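Local coordinates for protein citrate synthase (Mycobacterium tuberculosis, PDB 4TVM) that catalyses the reaction of oxaloacetate, acetyl-CoA and water to give citrate and CoA, a step of the Krebs cycle, at residues A[129-133]-A[134-138]; A[242-246]-A[247-251]; A[81-85]-A[86-90]. All blocks are in the same frame, centred on the assembly; numbering follows the deposited sequence.

Contact 1. Residues A[129-133]-A[134-138]; sequences RNAHP and MPVLS
At Pro133 and Leu137 the chain closes the first turn of helix 133-147: Leu137 N donates to Pro133 O at 3.0 Å, with an N-H...O angle of 172°. Residues 129-132 come in as irregular loop, extended at Ala131 and His132, and the backbone turns helical at Pro133, which leaves His132 as the N-cap residue. One residue further on, Ser138 N donates to Met134 O at 3.3 Å, so the helical pattern is under way by the end of 134-138.

Two prolines stand at the first and third positions of the helix, where the absence of an N-H costs no helical bond. The Pro135 ring lies against His132: its CG and CD both come up to His132 CB, the latter at 3.8 Å. The imidazole itself leads off from the helix, its CG turned opposite the carbonyl carbon (chi1 -62°). Val136 points back at the loop, where its CG2 branch meets Ala131 CB loosely, at 4.2 Å. Pro135 CD and Val136 CG2 both lie beside His132 O, at 3.3 Å and 3.2 Å. Ser138 bends its hydroxyl back to Pro135 O, OG to O 2.7 Å, with OG above the carbonyl plane, a common way for a buried helical serine to satisfy its proton.

Around this helix start, Pro133, Met134 and Leu137 pack on Val385 of helix 383-403, while Pro133 and Val136 rest on Ala178 of helix 159-182. Met134 also reaches Ile259 of helix 251-262, and His132 packs on Gln149 of the second subunit, placing the turn within the bundle of helices beside the dimer interface.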
ATOM      1  N   ARG A 129      -5.804 -24.717   6.518  1.00 52.93           N
ATOM      2  CA  ARG A 129      -5.087 -25.685   7.350  1.00 57.98           C
ATOM      3  C   ARG A 129      -3.577 -25.487   7.469  1.00 66.48           C
ATOM      4  O   ARG A 129      -3.036 -25.597   8.581  1.00 74.78           O
ATOM      5  CB  ARG A 129      -5.402 -27.142   6.952  1.00 63.75           C
ATOM      6  CG  ARG A 129      -4.699 -28.177   7.825  1.00 72.42           C
ATOM      7  CD  ARG A 129      -5.249 -29.565   7.643  1.00 79.32           C
ATOM      8  NE  ARG A 129      -5.054 -30.053   6.277  1.00 76.71           N
ATOM      9  CZ  ARG A 129      -3.960 -30.680   5.849  1.00 79.05           C
ATOM     10  NH1 ARG A 129      -2.926 -30.907   6.663  1.00 78.13           N
ATOM     11  NH2 ARG A 129      -3.900 -31.094   4.587  1.00 81.15           N
ATOM     12  N   ASN A 130      -2.862 -25.280   6.369  1.00 63.58           N
ATOM     13  CA  ASN A 130      -1.496 -24.802   6.530  1.00 65.78           C
ATOM     14  C   ASN A 130      -1.163 -23.751   5.507  1.00 68.13           C
ATOM     15  O   ASN A 130      -0.488 -23.991   4.512  1.00 71.49           O
ATOM     16  CB  ASN A 130      -0.385 -25.876   6.783  1.00 72.10           C
ATOM     17  CG  ASN A 130      -0.546 -27.186   6.014  1.00 72.82           C
ATOM     18  OD1 ASN A 130      -0.732 -27.211   4.794  1.00 82.33           O
ATOM     19  ND2 ASN A 130      -0.380 -28.294   6.731  1.00 66.00           N
ATOM     20  N   ALA A 131      -1.677 -22.557   5.798  1.00 69.15           N
ATOM     21  CA  ALA A 131      -1.651 -21.434   4.880  1.00 65.52           C
ATOM     22  C   ALA A 131      -0.312 -20.715   4.897  1.00 59.99           C
ATOM     23  O   ALA A 131       0.392 -20.696   5.911  1.00 59.77           O
ATOM     24  CB  ALA A 131      -2.769 -20.463   5.225  1.00 67.55           C
ATOM     25  N   HIS A 132       0.017 -20.104   3.764  1.00 54.49           N
ATOM     26  CA  HIS A 132       1.331 -19.504   3.562  1.00 49.90           C
ATOM     27  C   HIS A 132       1.454 -18.344   4.548  1.00 50.92           C
ATOM     28  O   HIS A 132       0.460 -17.677   4.824  1.00 53.78           O
ATOM     29  CB  HIS A 132       1.455 -19.039   2.124  1.00 48.97           C
ATOM     30  CG  HIS A 132       1.361 -20.153   1.125  1.00 52.14           C
ATOM     31  ND1 HIS A 132       1.566 -19.963  -0.225  1.00 54.57           N
ATOM     32  CD2 HIS A 132       1.104 -21.474   1.282  1.00 55.21           C
ATOM     33  CE1 HIS A 132       1.421 -21.114  -0.858  1.00 54.85           C
ATOM     34  NE2 HIS A 132       1.149 -22.047   0.034  1.00 55.45           N
ATOM     35  N   PRO A 133       2.642 -18.123   5.136  1.00 46.49           N
ATOM     36  CA  PRO A 133       2.636 -17.101   6.180  1.00 44.90           C
ATOM     37  C   PRO A 133       2.446 -15.683   5.669  1.00 42.35           C
ATOM     38  O   PRO A 133       1.876 -14.857   6.342  1.00 43.05           O
ATOM     39  CB  PRO A 133       4.025 -17.244   6.816  1.00 45.14           C
ATOM     40  CG  PRO A 133       4.463 -18.621   6.474  1.00 44.15           C
ATOM     41  CD  PRO A 133       3.943 -18.805   5.080  1.00 45.30           C
ATOM     42  N   MET A 134       2.915 -15.391   4.480  1.00 46.75           N
ATOM     43  CA  MET A 134       2.827 -14.042   4.016  1.00 47.64           C
ATOM     44  C   MET A 134       1.397 -13.520   3.979  1.00 47.76           C
ATOM     45  O   MET A 134       1.158 -12.394   4.354  1.00 53.61           O
ATOM     46  CB  MET A 134       3.466 -13.939   2.666  1.00 48.38           C
ATOM     47  CG  MET A 134       3.797 -12.524   2.331  1.00 56.46           C
ATOM     48  SD  MET A 134       4.915 -11.825   3.560  1.00 55.91           S
ATOM     49  CE  MET A 134       4.699 -10.119   3.054  1.00 51.18           C
ATOM     50  N   PRO A 135       0.448 -14.326   3.508  1.00 46.00           N
ATOM     51  CA  PRO A 135      -0.952 -13.907   3.531  1.00 47.93           C
ATOM     52  C   PRO A 135      -1.518 -13.666   4.920  1.00 45.77           C
ATOM     53  O   PRO A 135      -2.241 -12.696   5.153  1.00 53.55           O
ATOM     54  CB  PRO A 135      -1.681 -15.092   2.890  1.00 47.22           C
ATOM     55  CG  PRO A 135      -0.682 -15.722   1.994  1.00 46.95           C
ATOM     56  CD  PRO A 135       0.691 -15.356   2.486  1.00 47.50           C
ATOM     57  N   VAL A 136      -1.199 -14.568   5.822  1.00 39.35           N
ATOM     58  CA  VAL A 136      -1.703 -14.534   7.166  1.00 35.63           C
ATOM     59  C   VAL A 136      -1.259 -13.286   7.872  1.00 36.54           C
ATOM     60  O   VAL A 136      -2.034 -12.654   8.554  1.00 40.47           O
ATOM     61  CB  VAL A 136      -1.174 -15.740   7.972  1.00 35.14           C
ATOM     62  CG1 VAL A 136      -1.789 -15.750   9.363  1.00 36.13           C
ATOM     63  CG2 VAL A 136      -1.485 -17.045   7.251  1.00 31.07           C
ATOM     64  N   LEU A 137       0.013 -12.959   7.727  1.00 40.04           N
ATOM     65  CA  LEU A 137       0.608 -11.755   8.317  1.00 41.33           C
ATOM     66  C   LEU A 137       0.032 -10.433   7.788  1.00 40.33           C
ATOM     67  O   LEU A 137      -0.162  -9.485   8.544  1.00 38.41           O
ATOM     68  CB  LEU A 137       2.118 -11.796   8.069  1.00 42.99           C
ATOM     69  CG  LEU A 137       2.967 -10.527   8.051  1.00 43.32           C
ATOM     70  CD1 LEU A 137       3.386 -10.164   9.442  1.00 44.90           C
ATOM     71  CD2 LEU A 137       4.207 -10.758   7.198  1.00 49.77           C
ATOM     72  N   SER A 138      -0.215 -10.311   6.499  1.00 39.84           N
ATOM     73  CA  SER A 138      -0.859  -9.067   6.037  1.00 43.98           C
ATOM     74  C   SER A 138      -2.280  -8.996   6.640  1.00 42.84           C
ATOM     75  O   SER A 138      -2.756  -7.930   7.058  1.00 37.83           O
ATOM     76  CB  SER A 138      -0.951  -9.059   4.524  1.00 45.27           C
ATOM     77  OG  SER A 138      -1.405 -10.344   4.101  1.00 48.14           O
TER

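Contact 2. Residues A[242-246]-A[247-251]; sequences RLVGS and SRANL
Val244 O is the acceptor on which the end of helix 236-246 converges. Ser247 N, three residues on, reaches it at 3.0 Å, while Ala249 N, at 3.5 Å, makes a weak bond to the same oxygen. The Ser247 hydroxyl is also close, OG to Val244 O 2.9 Å, but its proton can instead serve Ala261 O of the second subunit, and the geometry leaves that choice unsettled. A chi1 of 78° swings this OG back over the last turn. Gly245 O takes a donor of its own, Arg248 N at 2.8 Å, again from three residues further along the chain.

Beside these bonds Ala249 CB, directed at the helix, meets Val244 CG1 at 3.5 Å, with Val244 O 3.2 Å from the same methyl. Ser246 turns the other way and bonds through OG to Gly411 N, while Asn250 divides its amide, OD1 accepting from Thr253 N to cap helix 251-262 and ND2 bonding to Ser145 OG. Backbone bonds from Ser247 also cross to the second subunit, where Val244 packs on Ala261 and Ser247 on His267, a residue of the oxaloacetate pocket.

Arg248, with its positive phi of 74°, breaks the helical path while two N-H groups bond back into the last turn. This is a Schellman motif, followed almost at once by an Asn N-cap: a compact helix-to-helix connection, here set against the dimer interface of citrate synthase.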
ATOM      1  N   ARG A 242       4.984   5.562   3.007  1.00 36.02           N
ATOM      2  CA  ARG A 242       4.915   7.021   2.934  1.00 35.45           C
ATOM      3  C   ARG A 242       3.686   7.576   2.250  1.00 33.98           C
ATOM      4  O   ARG A 242       3.172   8.576   2.684  1.00 36.06           O
ATOM      5  CB  ARG A 242       6.173   7.586   2.256  1.00 34.10           C
ATOM      6  CG  ARG A 242       7.234   8.011   3.257  1.00 34.19           C
ATOM      7  CD  ARG A 242       8.560   8.362   2.570  1.00 35.24           C
ATOM      8  NE  ARG A 242       9.620   8.588   3.558  1.00 35.65           N
ATOM      9  CZ  ARG A 242       9.844   9.751   4.184  1.00 41.47           C
ATOM     10  NH1 ARG A 242       9.134  10.855   3.884  1.00 41.92           N
ATOM     11  NH2 ARG A 242      10.826   9.855   5.068  1.00 38.26           N
ATOM     12  N   LEU A 243       3.228   6.927   1.185  1.00 36.55           N
ATOM     13  CA  LEU A 243       2.058   7.322   0.420  1.00 36.52           C
ATOM     14  C   LEU A 243       0.726   7.142   1.180  1.00 41.95           C
ATOM     15  O   LEU A 243      -0.135   8.017   1.201  1.00 46.93           O
ATOM     16  CB  LEU A 243       2.059   6.490  -0.859  1.00 38.82           C
ATOM     17  CG  LEU A 243       1.339   7.012  -2.129  1.00 39.58           C
ATOM     18  CD1 LEU A 243       1.657   8.457  -2.466  1.00 38.97           C
ATOM     19  CD2 LEU A 243       1.688   6.145  -3.317  1.00 39.55           C
ATOM     20  N   VAL A 244       0.581   6.001   1.812  1.00 45.92           N
ATOM     21  CA  VAL A 244      -0.578   5.688   2.587  1.00 44.13           C
ATOM     22  C   VAL A 244      -0.650   6.672   3.743  1.00 48.52           C
ATOM     23  O   VAL A 244      -1.728   7.217   4.077  1.00 49.64           O
ATOM     24  CB  VAL A 244      -0.402   4.252   3.104  1.00 41.05           C
ATOM     25  CG1 VAL A 244      -1.458   3.883   4.127  1.00 41.70           C
ATOM     26  CG2 VAL A 244      -0.438   3.288   1.949  1.00 39.03           C
ATOM     27  N   GLY A 245       0.510   6.918   4.354  1.00 46.67           N
ATOM     28  CA  GLY A 245       0.549   7.825   5.489  1.00 46.31           C
ATOM     29  C   GLY A 245       0.171   9.206   5.008  1.00 45.38           C
ATOM     30  O   GLY A 245      -0.218  10.066   5.757  1.00 53.20           O
ATOM     31  N   SER A 246       0.367   9.408   3.735  1.00 46.17           N
ATOM     32  CA  SER A 246       0.117  10.643   3.074  1.00 46.91           C
ATOM     33  C   SER A 246      -1.316  11.054   3.248  1.00 45.92           C
ATOM     34  O   SER A 246      -1.614  12.241   3.337  1.00 48.86           O
ATOM     35  CB  SER A 246       0.360  10.368   1.620  1.00 44.64           C
ATOM     36  OG  SER A 246      -0.017  11.443   0.881  1.00 62.09           O
ATOM     37  N   SER A 247      -2.200  10.063   3.258  1.00 38.52           N
ATOM     38  CA  SER A 247      -3.613  10.331   3.416  1.00 37.85           C
ATOM     39  C   SER A 247      -3.980  10.496   4.876  1.00 38.39           C
ATOM     40  O   SER A 247      -5.130  10.762   5.197  1.00 41.21           O
ATOM     41  CB  SER A 247      -4.462   9.228   2.768  1.00 36.90           C
ATOM     42  OG  SER A 247      -4.509   8.065   3.587  1.00 34.95           O
ATOM     43  N   ARG A 248      -2.991  10.364   5.750  1.00 42.10           N
ATOM     44  CA  ARG A 248      -3.160  10.348   7.213  1.00 40.45           C
ATOM     45  C   ARG A 248      -3.744   9.057   7.683  1.00 37.15           C
ATOM     46  O   ARG A 248      -4.417   9.004   8.704  1.00 39.02           O
ATOM     47  CB  ARG A 248      -4.032  11.465   7.701  1.00 45.76           C
ATOM     48  CG  ARG A 248      -3.589  12.792   7.227  1.00 53.84           C
ATOM     49  CD  ARG A 248      -3.988  13.784   8.275  1.00 61.86           C
ATOM     50  NE  ARG A 248      -3.820  15.126   7.766  1.00 73.08           N
ATOM     51  CZ  ARG A 248      -3.708  16.196   8.538  1.00 80.01           C
ATOM     52  NH1 ARG A 248      -3.761  16.076   9.861  1.00 81.76           N
ATOM     53  NH2 ARG A 248      -3.556  17.393   7.987  1.00 82.75           N
ATOM     54  N   ALA A 249      -3.486   8.009   6.938  1.00 36.40           N
ATOM     55  CA  ALA A 249      -3.805   6.686   7.407  1.00 40.57           C
ATOM     56  C   ALA A 249      -3.096   6.456   8.724  1.00 41.26           C
ATOM     57  O   ALA A 249      -2.140   7.158   9.044  1.00 46.15           O
ATOM     58  CB  ALA A 249      -3.402   5.652   6.376  1.00 38.66           C
ATOM     59  N   ASN A 250      -3.588   5.511   9.522  1.00 45.59           N
ATOM     60  CA  ASN A 250      -2.947   5.254  10.800  1.00 42.31           C
ATOM     61  C   ASN A 250      -1.665   4.444  10.607  1.00 42.28           C
ATOM     62  O   ASN A 250      -1.318   4.032   9.498  1.00 45.34           O
ATOM     63  CB  ASN A 250      -3.915   4.639  11.811  1.00 43.96           C
ATOM     64  CG  ASN A 250      -4.094   3.144  11.641  1.00 48.70           C
ATOM     65  OD1 ASN A 250      -3.131   2.400  11.499  1.00 53.13           O
ATOM     66  ND2 ASN A 250      -5.345   2.693  11.671  1.00 48.62           N
ATOM     67  N   LEU A 251      -0.938   4.259  11.693  1.00 42.86           N
ATOM     68  CA  LEU A 251       0.362   3.614  11.632  1.00 39.57           C
ATOM     69  C   LEU A 251       0.280   2.207  11.121  1.00 40.55           C
ATOM     70  O   LEU A 251       1.055   1.817  10.274  1.00 53.71           O
ATOM     71  CB  LEU A 251       0.993   3.604  13.014  1.00 39.06           C
ATOM     72  CG  LEU A 251       2.463   3.249  13.124  1.00 39.34           C
ATOM     73  CD1 LEU A 251       3.296   3.694  11.939  1.00 40.10           C
ATOM     74  CD2 LEU A 251       2.995   3.879  14.400  1.00 42.37           C
TER

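Contact 3. Residues A[81-85]-A[86-90]; sequences EKSTF and IEVCY
Phe85 and Cys89 meet one turn apart at the start of helix 85-94. From CB, which lies 3.2 Å from Ile86 N, the phenylalanine runs to a CG placed anti to its backbone N (chi1 -174°), 3.9 Å from Ile86 N. Further out, CE1 and CE2 are each 4.0 Å from Cys89 SG, and CZ at the tip is the nearest ring atom, 3.8 Å from it. The sulfur therefore lies over one face, 14° off the ring normal and offset toward the rim. Helical bonding sets the spacing, since Cys89 N donates to Phe85 O.

Thr84 is the N-cap. Its OG1 accepts from Glu87 N at 2.9 Å, and its carbonyl O takes Val88 N at 2.9 Å, so two N-H groups of the first turn are satisfied by one residue. Val88 CG2 lies beside Thr84 O.

Outside the segments, Phe85 N bonds to Asp223 OD1, the ring meets that of Phe226, and Phe85 and Cys89 share Pro393 of helix 383-403. The chemistry thus divides: a polar cap on the partly exposed side, and on the buried side a sulfur-aromatic contact, probably held mostly by dispersion.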
ATOM      1  N   GLU A  81      28.383  -5.373  13.147  1.00 55.83           N
ATOM      2  CA  GLU A  81      29.394  -5.958  14.008  1.00 58.86           C
ATOM      3  C   GLU A  81      29.275  -5.520  15.470  1.00 51.01           C
ATOM      4  O   GLU A  81      29.524  -6.342  16.361  1.00 49.34           O
ATOM      5  CB  GLU A  81      30.791  -5.678  13.432  1.00 65.41           C
ATOM      6  CG  GLU A  81      30.981  -6.296  12.038  1.00 71.20           C
ATOM      7  CD  GLU A  81      30.843  -7.820  12.038  1.00 75.27           C
ATOM      8  OE1 GLU A  81      31.179  -8.438  13.075  1.00 75.66           O
ATOM      9  OE2 GLU A  81      30.400  -8.401  11.015  1.00 70.99           O
ATOM     10  N   LYS A  82      28.866  -4.275  15.737  1.00 43.25           N
ATOM     11  CA  LYS A  82      28.830  -3.790  17.146  1.00 47.00           C
ATOM     12  C   LYS A  82      27.479  -3.457  17.836  1.00 45.64           C
ATOM     13  O   LYS A  82      27.449  -3.258  19.059  1.00 43.14           O
ATOM     14  CB  LYS A  82      29.767  -2.589  17.295  1.00 50.48           C
ATOM     15  CG  LYS A  82      31.223  -2.989  17.424  1.00 55.68           C
ATOM     16  CD  LYS A  82      31.419  -3.829  18.684  1.00 60.41           C
ATOM     17  CE  LYS A  82      32.832  -4.367  18.794  1.00 64.41           C
ATOM     18  NZ  LYS A  82      33.848  -3.292  18.631  1.00 65.52           N
ATOM     19  N   SER A  83      26.377  -3.402  17.092  1.00 42.00           N
ATOM     20  CA  SER A  83      25.095  -3.018  17.679  1.00 40.93           C
ATOM     21  C   SER A  83      24.174  -4.208  17.903  1.00 41.08           C
ATOM     22  O   SER A  83      24.608  -5.356  17.878  1.00 43.80           O
ATOM     23  CB  SER A  83      24.390  -1.979  16.804  1.00 39.20           C
ATOM     24  OG  SER A  83      23.307  -1.416  17.506  1.00 30.02           O
ATOM     25  N   THR A  84      22.901  -3.921  18.162  1.00 42.01           N
ATOM     26  CA  THR A  84      21.848  -4.950  18.131  1.00 41.85           C
ATOM     27  C   THR A  84      20.684  -4.459  17.310  1.00 44.25           C
ATOM     28  O   THR A  84      20.502  -3.262  17.082  1.00 43.51           O
ATOM     29  CB  THR A  84      21.299  -5.225  19.505  1.00 41.53           C
ATOM     30  OG1 THR A  84      20.698  -4.026  19.967  1.00 42.72           O
ATOM     31  CG2 THR A  84      22.455  -5.681  20.515  1.00 43.69           C
ATOM     32  N   PHE A  85      19.864  -5.389  16.872  1.00 46.86           N
ATOM     33  CA  PHE A  85      18.658  -5.009  16.189  1.00 42.91           C
ATOM     34  C   PHE A  85      17.790  -4.023  16.979  1.00 42.53           C
ATOM     35  O   PHE A  85      17.230  -3.087  16.406  1.00 48.41           O
ATOM     36  CB  PHE A  85      17.863  -6.229  15.786  1.00 41.61           C
ATOM     37  CG  PHE A  85      16.669  -5.889  14.959  1.00 40.14           C
ATOM     38  CD1 PHE A  85      16.793  -5.009  13.907  1.00 38.38           C
ATOM     39  CD2 PHE A  85      15.412  -6.396  15.279  1.00 42.64           C
ATOM     40  CE1 PHE A  85      15.703  -4.675  13.148  1.00 42.59           C
ATOM     41  CE2 PHE A  85      14.305  -6.049  14.544  1.00 41.98           C
ATOM     42  CZ  PHE A  85      14.446  -5.184  13.479  1.00 44.48           C
ATOM     43  N   ILE A  86      17.707  -4.166  18.283  1.00 42.40           N
ATOM     44  CA  ILE A  86      16.915  -3.208  19.051  1.00 46.40           C
ATOM     45  C   ILE A  86      17.578  -1.845  19.118  1.00 42.82           C
ATOM     46  O   ILE A  86      16.925  -0.810  19.059  1.00 38.27           O
ATOM     47  CB  ILE A  86      16.615  -3.695  20.472  1.00 51.63           C
ATOM     48  CG1 ILE A  86      15.925  -5.066  20.411  1.00 54.31           C
ATOM     49  CG2 ILE A  86      15.719  -2.679  21.157  1.00 53.92           C
ATOM     50  CD1 ILE A  86      15.141  -5.443  21.645  1.00 58.68           C
ATOM     51  N   GLU A  87      18.893  -1.828  19.249  1.00 44.00           N
ATOM     52  CA  GLU A  87      19.584  -0.557  19.351  1.00 38.31           C
ATOM     53  C   GLU A  87      19.401   0.179  18.018  1.00 36.71           C
ATOM     54  O   GLU A  87      19.204   1.395  17.957  1.00 34.06           O
ATOM     55  CB  GLU A  87      21.012  -0.815  19.642  1.00 38.16           C
ATOM     56  CG  GLU A  87      21.678   0.340  20.342  1.00 42.75           C
ATOM     57  CD  GLU A  87      23.180   0.214  20.339  1.00 39.43           C
ATOM     58  OE1 GLU A  87      23.714  -0.323  19.352  1.00 32.34           O
ATOM     59  OE2 GLU A  87      23.803   0.684  21.318  1.00 48.91           O
ATOM     60  N   VAL A  88      19.428  -0.605  16.958  1.00 33.62           N
ATOM     61  CA  VAL A  88      19.236  -0.114  15.614  1.00 34.15           C
ATOM     62  C   VAL A  88      17.834   0.409  15.378  1.00 35.70           C
ATOM     63  O   VAL A  88      17.687   1.473  14.769  1.00 37.06           O
ATOM     64  CB  VAL A  88      19.608  -1.207  14.618  1.00 36.37           C
ATOM     65  CG1 VAL A  88      19.124  -0.863  13.224  1.00 37.57           C
ATOM     66  CG2 VAL A  88      21.132  -1.364  14.630  1.00 39.67           C
ATOM     67  N   CYS A  89      16.811  -0.308  15.880  1.00 35.56           N
ATOM     68  CA  CYS A  89      15.423   0.197  15.901  1.00 30.27           C
ATOM     69  C   CYS A  89      15.418   1.544  16.530  1.00 27.28           C
ATOM     70  O   CYS A  89      14.935   2.499  15.969  1.00 28.15           O
ATOM     71  CB  CYS A  89      14.492  -0.704  16.736  1.00 31.29           C
ATOM     72  SG  CYS A  89      14.123  -2.354  16.047  1.00 34.85           S
ATOM     73  N   TYR A  90      15.938   1.630  17.741  1.00 29.34           N
ATOM     74  CA  TYR A  90      15.905   2.907  18.460  1.00 30.71           C
ATOM     75  C   TYR A  90      16.577   3.992  17.637  1.00 32.71           C
ATOM     76  O   TYR A  90      15.996   5.072  17.482  1.00 34.88           O
ATOM     77  CB  TYR A  90      16.595   2.786  19.803  1.00 32.64           C
ATOM     78  CG  TYR A  90      16.601   4.069  20.602  1.00 36.00           C
ATOM     79  CD1 TYR A  90      17.305   5.170  20.163  1.00 36.11           C
ATOM     80  CD2 TYR A  90      15.901   4.175  21.805  1.00 38.36           C
ATOM     81  CE1 TYR A  90      17.316   6.336  20.887  1.00 37.62           C
ATOM     82  CE2 TYR A  90      15.920   5.335  22.538  1.00 35.70           C
ATOM     83  CZ  TYR A  90      16.643   6.398  22.073  1.00 37.30           C
ATOM     84  OH  TYR A  90      16.678   7.562  22.771  1.00 41.67           O
TER

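Overall arrangement
All three contacts are local turns at helix ends. Contacts 2 and 3 each join two helices, 236-246 to 251-262 and 76-82 to 85-94, whereas contact 1 runs from a loop into helix 133-147. Contacts 1 and 2 are buried and touch the second subunit, contact 2 also through hydrogen bonds; contact 3 is partly buried and nears that subunit only through Lys82, which takes no part in the contact. Helix 383-403 is packed by residues of each, and helix 159-182 by contacts 1 and 2. Chemistry follows place: proline and aliphatic carbon at 129-138, converging backbone donors at 242-251, a threonine cap with a sulfur-aromatic pair at 81-90. None touches another.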